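Local coordinates for putative flagellar hook-associated protein (Vibrio parahaemolyticus, PDB 3PWX), which is probably a structural component of the bacterial flagellum, a flagellin-family protein thought to belong to the junction between hook and filament, at residues G73-T76 / E77-Y81; M54-I57 / V58-G61; D159-I162 / A163-K167. All blocks are in the same frame, centred on the assembly; numbering follows the deposited sequence.

Three short helical stretches of about two turns, one on each of three neighbouring helices, meet at the same end of this elongated chain. Contact 2 (54-61) closes the long helix 7-61, contact 1 (73-81) opens the next helix, 71-89, and contact 3 (159-167) closes helix 154-166. The centres of contacts 1 and 2 lie about 10 Å apart. Contact 3 is centred about 11 Å from contact 1 and about 13 Å from contact 2. Leu78 of contact 1 meets contact 2, with its CG 3.7 Å from Ile57 CG2, while Ile75 turns to contact 3. Contacts 2 and 3 join through Val58 CG2 and Leu161 CD2, 3.4 Å apart. All three are packing, away from the magnesium-site histidine, His97.

Contact 1: residues G73-T76 / E77-Y81; sequences GMIT and ELKSY
Ile75 and Lys79, one helical turn apart, run side by side in the same direction, and the CG2 methyl of Ile75 comes within 4.2 Å of CE of Lys79. The lysine gets there with CG beside its own backbone N (chi1 -78°) and an extended chain beyond, which lays its methylenes along the isoleucine. Closer contacts are made nearer the backbone: CG of Lys79 lies 3.7 Å from the carbonyl O of Ile75, and CG of Leu78 the same 3.7 Å from O of Met74, a selenomethionine. Beneath them run regular i to i+4 bonds, Leu78 N to Met74 O at 2.9 Å and Lys79 N to Ile75 O at 3.0 Å, the latter almost straight at 177°. This is the early part of helix 71-89, in the N-terminal helical region of the flagellin family, and it belongs to an alpha-helical bundle at one end of the elongated chain. Its packed side faces two other helices. Leu78, buried, reaches Met54 and Ile57 of helix 7-61 as well as Ile158 of helix 154-166, whereas Ile75 meets Phe165 and Glu166 of the latter. The solvent side is looser. There Glu77 N makes a weak bond to Gly73 O, 3.3 Å long, and the glutamate carboxylate leads away from residues 73-76. Thr76 is exposed too; its OG1 sits beside its own backbone N and makes a weak hydrogen bond back to the carbonyl of Ser72, while its carbonyl O accepts from Ser80 N at 2.9 Å through a bent bond of 137°.

Contact 2: residues M54-I57 / V58-G61; sequences MRDI and VLWG
Residues 54-57 hand four carbonyls in turn to the amides of 58-61, giving the i to i+4 bonding of an alpha-helix: Val58 N to Met54 O, Leu59 N to Arg55 O, Trp60 N to Asp56 O and Gly61 N to Ile57 O. The first is nearly straight at 175° and the last bends to 143°. This is the final part of the long helix 7-61, and the outgoing carbonyl of Gly61 is taken up by Asn63 ND2 and Arg71 NE. On the packed side, Val58 has CG1 anti to the backbone N (chi1 174°), which leaves CG2 beside that N and 3.5 Å from O of Met54, a selenomethionine, while the side chain reaches Ile158 and Leu161 of helix 154-166. Met54 itself also meets Ile85 of helix 71-89 and Ile183 of helix 172-223. Around the helix, Arg55 extends its chain from CG to NE and meets Leu59 at an oblique angle. Its guanidinium is held elsewhere, NE forming a salt bridge with Asp184 of helix 172-223, and both Arg55 and Leu59 lie against Leu180 of that helix. Leu59 is also tightly placed over the backbone it bonds to, its CB 3.3 Å from Arg55 O. Farther out, the CD1 methyl of Leu59 touches NH1 of Arg55 at 3.7 Å.

Contact 3: residues D159-I162 / A163-K167; sequences DALI and AEFEK
Asp159 and Ala163 meet through the backbone, Asp159 O accepting from Ala163 N at 3.0 Å, and the CB methyl of Ala163 stands 3.6 Å from the same oxygen. The aspartate side chain is engaged elsewhere: OD1 forms a salt bridge with Arg82 and OD2 with Lys112, an arrangement likely to stabilise the charged carboxylate. Next, Ala160 O takes the amide of Glu164, which approaches from above the carbonyl plane, 38° out of it. The polar end of Glu164 leads away, and OE2 accepts a hydrogen bond from Ser169 N beyond the helix end.

Leu161 carries the main side-chain contact. With CG set anti to the backbone N (chi1 178°), its fork crosses obliquely to the Phe165 ring. CD2 lies over one face, 4.1 Å from the ring centroid and offset toward the rim, a CH-pi contact, while CD1 approaches CE2 of the ring at 3.6 Å. The pair is also tied through the backbone, Phe165 N to Leu161 O at 2.7 Å. Ile162 follows with a bent bond from Glu166 N to its carbonyl. The Glu166 chain, with CG beside its own backbone N, runs back across Ile162 and brings OE1 to 3.3 Å from the CG2 methyl of Ile162, an apolar neighbour for a carboxylate oxygen. Lys167 N still bonds to Ala163 O, but Lys167 itself leaves helical backbone angles.

These last two turns of helix 154-166 pack against three others: Leu161 on Val176 and Ser179 of helix 172-223, Phe165 on Arg71 and Ile162 on Lys79 of helix 71-89, and the Phe165 ring, through CZ, near the carbonyl of Gly61 at the end of helix 7-61.

Contact 1: residues G73-T76 / E77-Y81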
ATOM      1  N   GLY A  73     -24.519  10.395 -39.940  1.00104.43           N
ATOM      2  CA  GLY A  73     -25.189  10.213 -38.661  1.00103.43           C
ATOM      3  C   GLY A  73     -24.331   9.375 -37.736  1.00 99.92           C
ATOM      4  O   GLY A  73     -24.352   9.550 -36.518  1.00 99.00           O
HETATM    5  N   MSE A  74     -23.574   8.461 -38.333  1.00 97.74           N
HETATM    6  CA  MSE A  74     -22.574   7.688 -37.631  1.00 94.68           C
HETATM    7  C   MSE A  74     -21.510   8.597 -37.050  1.00 91.50           C
HETATM    8  O   MSE A  74     -21.109   8.435 -35.897  1.00 90.33           O
HETATM    9  CB  MSE A  74     -21.903   6.698 -38.571  1.00 94.86           C
HETATM   10  CG  MSE A  74     -22.602   5.374 -38.685  1.00 99.41           C
HETATM   11 SE   MSE A  74     -21.790   4.365 -40.134  1.00109.01          SE
HETATM   12  CE  MSE A  74     -23.444   3.673 -40.957  1.00109.05           C
ATOM     13  N   ILE A  75     -21.059   9.554 -37.849  1.00 89.73           N
ATOM     14  CA  ILE A  75     -20.068  10.497 -37.413  1.00 86.47           C
ATOM     15  C   ILE A  75     -20.425  11.229 -36.116  1.00 85.74           C
ATOM     16  O   ILE A  75     -19.619  11.291 -35.227  1.00 83.53           O
ATOM     17  CB  ILE A  75     -19.671  11.422 -38.554  1.00 87.46           C
ATOM     18  CG1 ILE A  75     -18.666  10.667 -39.425  1.00 85.84           C
ATOM     19  CG2 ILE A  75     -19.138  12.776 -38.031  1.00 86.50           C
ATOM     20  CD1 ILE A  75     -18.467  11.221 -40.815  1.00 87.61           C
ATOM     21  N   THR A  76     -21.633  11.752 -36.016  1.00 87.54           N
ATOM     22  CA  THR A  76     -22.149  12.373 -34.800  1.00 87.60           C
ATOM     23  C   THR A  76     -22.152  11.421 -33.596  1.00 86.02           C
ATOM     24  O   THR A  76     -21.772  11.822 -32.476  1.00 85.30           O
ATOM     25  CB  THR A  76     -23.587  12.863 -35.050  1.00 90.98           C
ATOM     26  OG1 THR A  76     -23.582  13.698 -36.209  1.00 93.47           O
ATOM     27  CG2 THR A  76     -24.177  13.632 -33.869  1.00 89.87           C
ATOM     28  N   GLU A  77     -22.588  10.179 -33.800  1.00 85.36           N
ATOM     29  CA  GLU A  77     -22.612   9.233 -32.692  1.00 83.90           C
ATOM     30  C   GLU A  77     -21.206   8.810 -32.230  1.00 79.50           C
ATOM     31  O   GLU A  77     -20.994   8.612 -31.020  1.00 78.19           O
ATOM     32  CB  GLU A  77     -23.517   8.040 -32.985  1.00 86.15           C
ATOM     33  CG  GLU A  77     -25.022   8.349 -32.886  1.00 93.01           C
ATOM     34  CD  GLU A  77     -25.599   8.034 -31.495  1.00 98.36           C
ATOM     35  OE1 GLU A  77     -25.168   8.667 -30.488  1.00 98.50           O
ATOM     36  OE2 GLU A  77     -26.488   7.145 -31.411  1.00101.38           O
ATOM     37  N   LEU A  78     -20.249   8.721 -33.166  1.00 76.39           N
ATOM     38  CA  LEU A  78     -18.843   8.518 -32.787  1.00 72.29           C
ATOM     39  C   LEU A  78     -18.346   9.662 -31.943  1.00 70.71           C
ATOM     40  O   LEU A  78     -17.841   9.424 -30.819  1.00 69.76           O
ATOM     41  CB  LEU A  78     -17.904   8.313 -33.962  1.00 71.45           C
ATOM     42  CG  LEU A  78     -17.938   6.943 -34.642  1.00 71.37           C
ATOM     43  CD1 LEU A  78     -17.120   7.026 -35.933  1.00 71.66           C
ATOM     44  CD2 LEU A  78     -17.474   5.753 -33.732  1.00 65.40           C
ATOM     45  N   LYS A  79     -18.531  10.882 -32.432  1.00 69.89           N
ATOM     46  CA  LYS A  79     -18.185  12.056 -31.659  1.00 69.43           C
ATOM     47  C   LYS A  79     -18.850  12.101 -30.291  1.00 68.90           C
ATOM     48  O   LYS A  79     -18.264  12.622 -29.389  1.00 68.58           O
ATOM     49  CB  LYS A  79     -18.460  13.345 -32.422  1.00 71.78           C
ATOM     50  CG  LYS A  79     -17.416  13.724 -33.491  1.00 70.57           C
ATOM     51  CD  LYS A  79     -17.910  14.969 -34.285  1.00 72.39           C
ATOM     52  CE  LYS A  79     -17.025  15.297 -35.489  1.00 74.33           C
ATOM     53  NZ  LYS A  79     -17.557  16.430 -36.357  1.00 82.21           N
ATOM     54  N   SER A  80     -20.047  11.539 -30.135  1.00 69.98           N
ATOM     55  CA  SER A  80     -20.720  11.471 -28.832  1.00 70.54           C
ATOM     56  C   SER A  80     -20.033  10.628 -27.809  1.00 67.58           C
ATOM     57  O   SER A  80     -19.850  11.085 -26.678  1.00 67.71           O
ATOM     58  CB  SER A  80     -22.113  10.905 -28.934  1.00 72.37           C
ATOM     59  OG  SER A  80     -22.990  11.950 -28.663  1.00 80.21           O
ATOM     60  N   TYR A  81     -19.700   9.401 -28.207  1.00 65.50           N
ATOM     61  CA  TYR A  81     -18.999   8.442 -27.350  1.00 63.66           C
ATOM     62  C   TYR A  81     -17.557   8.901 -27.083  1.00 61.61           C
ATOM     63  O   TYR A  81     -17.063   8.775 -25.974  1.00 59.37           O
ATOM     64  CB  TYR A  81     -19.093   7.017 -27.930  1.00 63.98           C
ATOM     65  CG  TYR A  81     -20.547   6.527 -28.016  1.00 66.12           C
ATOM     66  CD1 TYR A  81     -21.295   6.375 -26.849  1.00 68.82           C
ATOM     67  CD2 TYR A  81     -21.171   6.265 -29.231  1.00 68.00           C
ATOM     68  CE1 TYR A  81     -22.608   5.936 -26.865  1.00 73.12           C
ATOM     69  CE2 TYR A  81     -22.526   5.826 -29.267  1.00 73.86           C
ATOM     70  CZ  TYR A  81     -23.216   5.658 -28.050  1.00 75.32           C
ATOM     71  OH  TYR A  81     -24.501   5.249 -27.940  1.00 79.87           O
TER

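Contact 2: residues M54-I57 / V58-G61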
HETATM    1  N   MSE A  54     -18.834   2.602 -29.616  1.00 65.36           N
HETATM    2  CA  MSE A  54     -17.982   3.132 -30.645  1.00 64.64           C
HETATM    3  C   MSE A  54     -17.532   1.956 -31.523  1.00 64.50           C
HETATM    4  O   MSE A  54     -17.555   2.061 -32.732  1.00 64.44           O
HETATM    5  CB  MSE A  54     -16.860   3.873 -30.003  1.00 62.50           C
HETATM    6  CG  MSE A  54     -15.768   4.363 -30.873  1.00 65.93           C
HETATM    7 SE   MSE A  54     -14.572   5.431 -29.702  1.00 75.00          SE
HETATM    8  CE  MSE A  54     -15.840   6.845 -29.264  1.00 68.59           C
ATOM      9  N   ARG A  55     -17.189   0.815 -30.931  1.00 63.65           N
ATOM     10  CA  ARG A  55     -16.745  -0.301 -31.756  1.00 64.28           C
ATOM     11  C   ARG A  55     -17.850  -0.873 -32.707  1.00 67.45           C
ATOM     12  O   ARG A  55     -17.561  -1.295 -33.820  1.00 67.65           O
ATOM     13  CB  ARG A  55     -16.201  -1.361 -30.877  1.00 62.69           C
ATOM     14  CG  ARG A  55     -15.248  -2.277 -31.506  1.00 63.48           C
ATOM     15  CD  ARG A  55     -15.187  -3.418 -30.528  1.00 65.03           C
ATOM     16  NE  ARG A  55     -14.235  -4.473 -30.850  1.00 67.23           N
ATOM     17  CZ  ARG A  55     -14.559  -5.728 -31.180  1.00 67.29           C
ATOM     18  NH1 ARG A  55     -15.844  -6.112 -31.270  1.00 63.39           N
ATOM     19  NH2 ARG A  55     -13.568  -6.597 -31.401  1.00 66.94           N
ATOM     20  N   ASP A  56     -19.103  -0.859 -32.264  1.00 69.42           N
ATOM     21  CA  ASP A  56     -20.210  -1.371 -33.028  1.00 72.51           C
ATOM     22  C   ASP A  56     -20.492  -0.527 -34.278  1.00 74.78           C
ATOM     23  O   ASP A  56     -20.928  -1.051 -35.329  1.00 75.79           O
ATOM     24  CB  ASP A  56     -21.448  -1.381 -32.146  1.00 73.98           C
ATOM     25  CG  ASP A  56     -21.445  -2.507 -31.126  1.00 74.16           C
ATOM     26  OD1 ASP A  56     -20.598  -3.443 -31.158  1.00 74.80           O
ATOM     27  OD2 ASP A  56     -22.321  -2.436 -30.255  1.00 76.70           O
ATOM     28  N   ILE A  57     -20.248   0.775 -34.137  1.00 74.73           N
ATOM     29  CA  ILE A  57     -20.412   1.750 -35.208  1.00 76.42           C
ATOM     30  C   ILE A  57     -19.321   1.611 -36.265  1.00 77.32           C
ATOM     31  O   ILE A  57     -19.609   1.576 -37.479  1.00 78.58           O
ATOM     32  CB  ILE A  57     -20.412   3.201 -34.659  1.00 75.64           C
ATOM     33  CG1 ILE A  57     -21.717   3.500 -33.909  1.00 75.59           C
ATOM     34  CG2 ILE A  57     -20.153   4.199 -35.776  1.00 75.50           C
ATOM     35  CD1 ILE A  57     -21.594   4.678 -32.947  1.00 75.96           C
ATOM     36  N   VAL A  58     -18.072   1.568 -35.811  1.00 76.60           N
ATOM     37  CA  VAL A  58     -16.969   1.218 -36.679  1.00 78.02           C
ATOM     38  C   VAL A  58     -17.236  -0.126 -37.385  1.00 81.00           C
ATOM     39  O   VAL A  58     -17.106  -0.205 -38.612  1.00 82.17           O
ATOM     40  CB  VAL A  58     -15.672   1.184 -35.910  1.00 76.00           C
ATOM     41  CG1 VAL A  58     -14.542   0.677 -36.780  1.00 74.99           C
ATOM     42  CG2 VAL A  58     -15.377   2.581 -35.392  1.00 76.05           C
ATOM     43  N   LEU A  59     -17.638  -1.154 -36.621  1.00 82.98           N
ATOM     44  CA  LEU A  59     -17.991  -2.452 -37.199  1.00 86.22           C
ATOM     45  C   LEU A  59     -19.043  -2.378 -38.346  1.00 90.91           C
ATOM     46  O   LEU A  59     -18.813  -2.948 -39.419  1.00 91.90           O
ATOM     47  CB  LEU A  59     -18.365  -3.479 -36.124  1.00 85.39           C
ATOM     48  CG  LEU A  59     -17.243  -4.021 -35.211  1.00 81.87           C
ATOM     49  CD1 LEU A  59     -17.835  -4.899 -34.154  1.00 81.47           C
ATOM     50  CD2 LEU A  59     -16.103  -4.765 -35.922  1.00 77.85           C
ATOM     51  N   TRP A  60     -20.162  -1.666 -38.145  1.00 94.55           N
ATOM     52  CA  TRP A  60     -21.129  -1.521 -39.233  1.00 99.43           C
ATOM     53  C   TRP A  60     -20.574  -0.636 -40.332  1.00100.48           C
ATOM     54  O   TRP A  60     -20.422  -1.088 -41.467  1.00102.02           O
ATOM     55  CB  TRP A  60     -22.518  -1.024 -38.810  1.00101.25           C
ATOM     56  CG  TRP A  60     -23.527  -1.381 -39.913  1.00107.14           C
ATOM     57  CD1 TRP A  60     -23.499  -0.949 -41.219  1.00109.55           C
ATOM     58  CD2 TRP A  60     -24.660  -2.274 -39.816  1.00112.15           C
ATOM     59  NE1 TRP A  60     -24.536  -1.503 -41.932  1.00114.63           N
ATOM     60  CE2 TRP A  60     -25.268  -2.319 -41.105  1.00115.63           C
ATOM     61  CE3 TRP A  60     -25.223  -3.034 -38.772  1.00112.52           C
ATOM     62  CZ2 TRP A  60     -26.417  -3.094 -41.379  1.00118.39           C
ATOM     63  CZ3 TRP A  60     -26.366  -3.806 -39.042  1.00116.15           C
ATOM     64  CH2 TRP A  60     -26.950  -3.827 -40.339  1.00119.52           C
ATOM     65  N   GLY A  61     -20.265   0.606 -39.975  1.00100.99           N
ATOM     66  CA  GLY A  61     -19.689   1.623 -40.873  1.00102.77           C
ATOM     67  C   GLY A  61     -18.494   1.310 -41.769  1.00103.66           C
ATOM     68  O   GLY A  61     -18.293   1.990 -42.775  1.00104.63           O
TER

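Contact 3: residues D159-I162 / A163-K167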
ATOM      1  N   ASP A 159     -10.549   9.979 -34.243  1.00 64.54           N
ATOM      2  CA  ASP A 159     -10.597  11.197 -35.086  1.00 66.60           C
ATOM      3  C   ASP A 159      -9.997  10.966 -36.468  1.00 66.23           C
ATOM      4  O   ASP A 159     -10.534  11.455 -37.454  1.00 67.19           O
ATOM      5  CB  ASP A 159      -9.961  12.435 -34.377  1.00 67.16           C
ATOM      6  CG  ASP A 159     -10.971  13.178 -33.470  1.00 70.20           C
ATOM      7  OD1 ASP A 159     -12.184  12.827 -33.479  1.00 74.97           O
ATOM      8  OD2 ASP A 159     -10.579  14.115 -32.754  1.00 71.87           O
ATOM      9  N   ALA A 160      -8.899  10.207 -36.537  1.00 64.97           N
ATOM     10  CA  ALA A 160      -8.376   9.729 -37.832  1.00 65.06           C
ATOM     11  C   ALA A 160      -9.423   8.874 -38.640  1.00 65.37           C
ATOM     12  O   ALA A 160      -9.442   8.862 -39.884  1.00 65.13           O
ATOM     13  CB  ALA A 160      -7.072   8.964 -37.651  1.00 62.55           C
ATOM     14  N   LEU A 161     -10.272   8.160 -37.910  1.00 64.60           N
ATOM     15  CA  LEU A 161     -11.283   7.368 -38.546  1.00 65.90           C
ATOM     16  C   LEU A 161     -12.407   8.276 -39.050  1.00 67.66           C
ATOM     17  O   LEU A 161     -12.832   8.128 -40.163  1.00 69.67           O
ATOM     18  CB  LEU A 161     -11.792   6.231 -37.640  1.00 64.84           C
ATOM     19  CG  LEU A 161     -12.905   5.491 -38.414  1.00 65.72           C
ATOM     20  CD1 LEU A 161     -12.323   4.598 -39.513  1.00 67.55           C
ATOM     21  CD2 LEU A 161     -13.841   4.727 -37.539  1.00 62.70           C
ATOM     22  N   ILE A 162     -12.849   9.228 -38.236  1.00 68.30           N
ATOM     23  CA  ILE A 162     -13.837  10.242 -38.608  1.00 69.81           C
ATOM     24  C   ILE A 162     -13.449  11.026 -39.882  1.00 72.45           C
ATOM     25  O   ILE A 162     -14.282  11.325 -40.718  1.00 74.25           O
ATOM     26  CB  ILE A 162     -14.077  11.217 -37.418  1.00 69.13           C
ATOM     27  CG1 ILE A 162     -14.806  10.484 -36.279  1.00 66.27           C
ATOM     28  CG2 ILE A 162     -14.808  12.492 -37.896  1.00 71.14           C
ATOM     29  CD1 ILE A 162     -14.963  11.234 -34.990  1.00 61.91           C
ATOM     30  N   ALA A 163     -12.173  11.352 -40.005  1.00 72.86           N
ATOM     31  CA  ALA A 163     -11.627  11.968 -41.195  1.00 74.51           C
ATOM     32  C   ALA A 163     -11.774  10.997 -42.364  1.00 75.45           C
ATOM     33  O   ALA A 163     -12.296  11.338 -43.416  1.00 78.37           O
ATOM     34  CB  ALA A 163     -10.149  12.341 -40.954  1.00 73.69           C
ATOM     35  N   GLU A 164     -11.357   9.762 -42.166  1.00 74.62           N
ATOM     36  CA  GLU A 164     -11.488   8.740 -43.195  1.00 75.39           C
ATOM     37  C   GLU A 164     -12.970   8.462 -43.570  1.00 76.66           C
ATOM     38  O   GLU A 164     -13.283   8.208 -44.751  1.00 77.63           O
ATOM     39  CB  GLU A 164     -10.748   7.493 -42.737  1.00 73.51           C
ATOM     40  CG  GLU A 164     -10.352   6.504 -43.794  1.00 75.41           C
ATOM     41  CD  GLU A 164      -9.435   7.048 -44.889  1.00 77.87           C
ATOM     42  OE1 GLU A 164      -8.385   7.675 -44.624  1.00 76.06           O
ATOM     43  OE2 GLU A 164      -9.773   6.791 -46.049  1.00 79.80           O
ATOM     44  N   PHE A 165     -13.873   8.530 -42.579  1.00 76.46           N
ATOM     45  CA  PHE A 165     -15.322   8.465 -42.847  1.00 78.18           C
ATOM     46  C   PHE A 165     -15.849   9.642 -43.674  1.00 80.20           C
ATOM     47  O   PHE A 165     -16.769   9.464 -44.432  1.00 81.49           O
ATOM     48  CB  PHE A 165     -16.144   8.342 -41.574  1.00 77.29           C
ATOM     49  CG  PHE A 165     -16.301   6.937 -41.085  1.00 78.33           C
ATOM     50  CD1 PHE A 165     -17.327   6.608 -40.205  1.00 80.78           C
ATOM     51  CD2 PHE A 165     -15.422   5.929 -41.487  1.00 78.30           C
ATOM     52  CE1 PHE A 165     -17.478   5.284 -39.735  1.00 79.52           C
ATOM     53  CE2 PHE A 165     -15.571   4.616 -41.030  1.00 75.63           C
ATOM     54  CZ  PHE A 165     -16.600   4.296 -40.159  1.00 76.74           C
ATOM     55  N   GLU A 166     -15.286  10.837 -43.512  1.00 80.71           N
ATOM     56  CA  GLU A 166     -15.770  11.994 -44.234  1.00 83.07           C
ATOM     57  C   GLU A 166     -15.275  12.007 -45.695  1.00 84.23           C
ATOM     58  O   GLU A 166     -16.039  12.252 -46.625  1.00 86.03           O
ATOM     59  CB  GLU A 166     -15.348  13.262 -43.527  1.00 83.34           C
ATOM     60  CG  GLU A 166     -16.178  13.661 -42.335  1.00 85.99           C
ATOM     61  CD  GLU A 166     -15.490  14.799 -41.611  1.00 92.37           C
ATOM     62  OE1 GLU A 166     -15.126  14.668 -40.411  1.00 91.56           O
ATOM     63  OE2 GLU A 166     -15.249  15.831 -42.295  1.00 99.90           O
ATOM     64  N   LYS A 167     -13.987  11.757 -45.883  1.00 83.26           N
ATOM     65  CA  LYS A 167     -13.431  11.678 -47.208  1.00 83.98           C
ATOM     66  C   LYS A 167     -12.595  10.432 -47.331  1.00 81.42           C
ATOM     67  O   LYS A 167     -11.394  10.480 -47.116  1.00 80.13           O
ATOM     68  CB  LYS A 167     -12.573  12.905 -47.531  1.00 85.61           C
ATOM     69  CG  LYS A 167     -12.007  12.869 -48.970  1.00 89.34           C
ATOM     70  CD  LYS A 167     -11.527  14.234 -49.447  1.00 94.07           C
ATOM     71  CE  LYS A 167     -11.339  14.250 -50.963  1.00 96.27           C
ATOM     72  NZ  LYS A 167     -10.898  15.600 -51.443  1.00 99.50           N
TER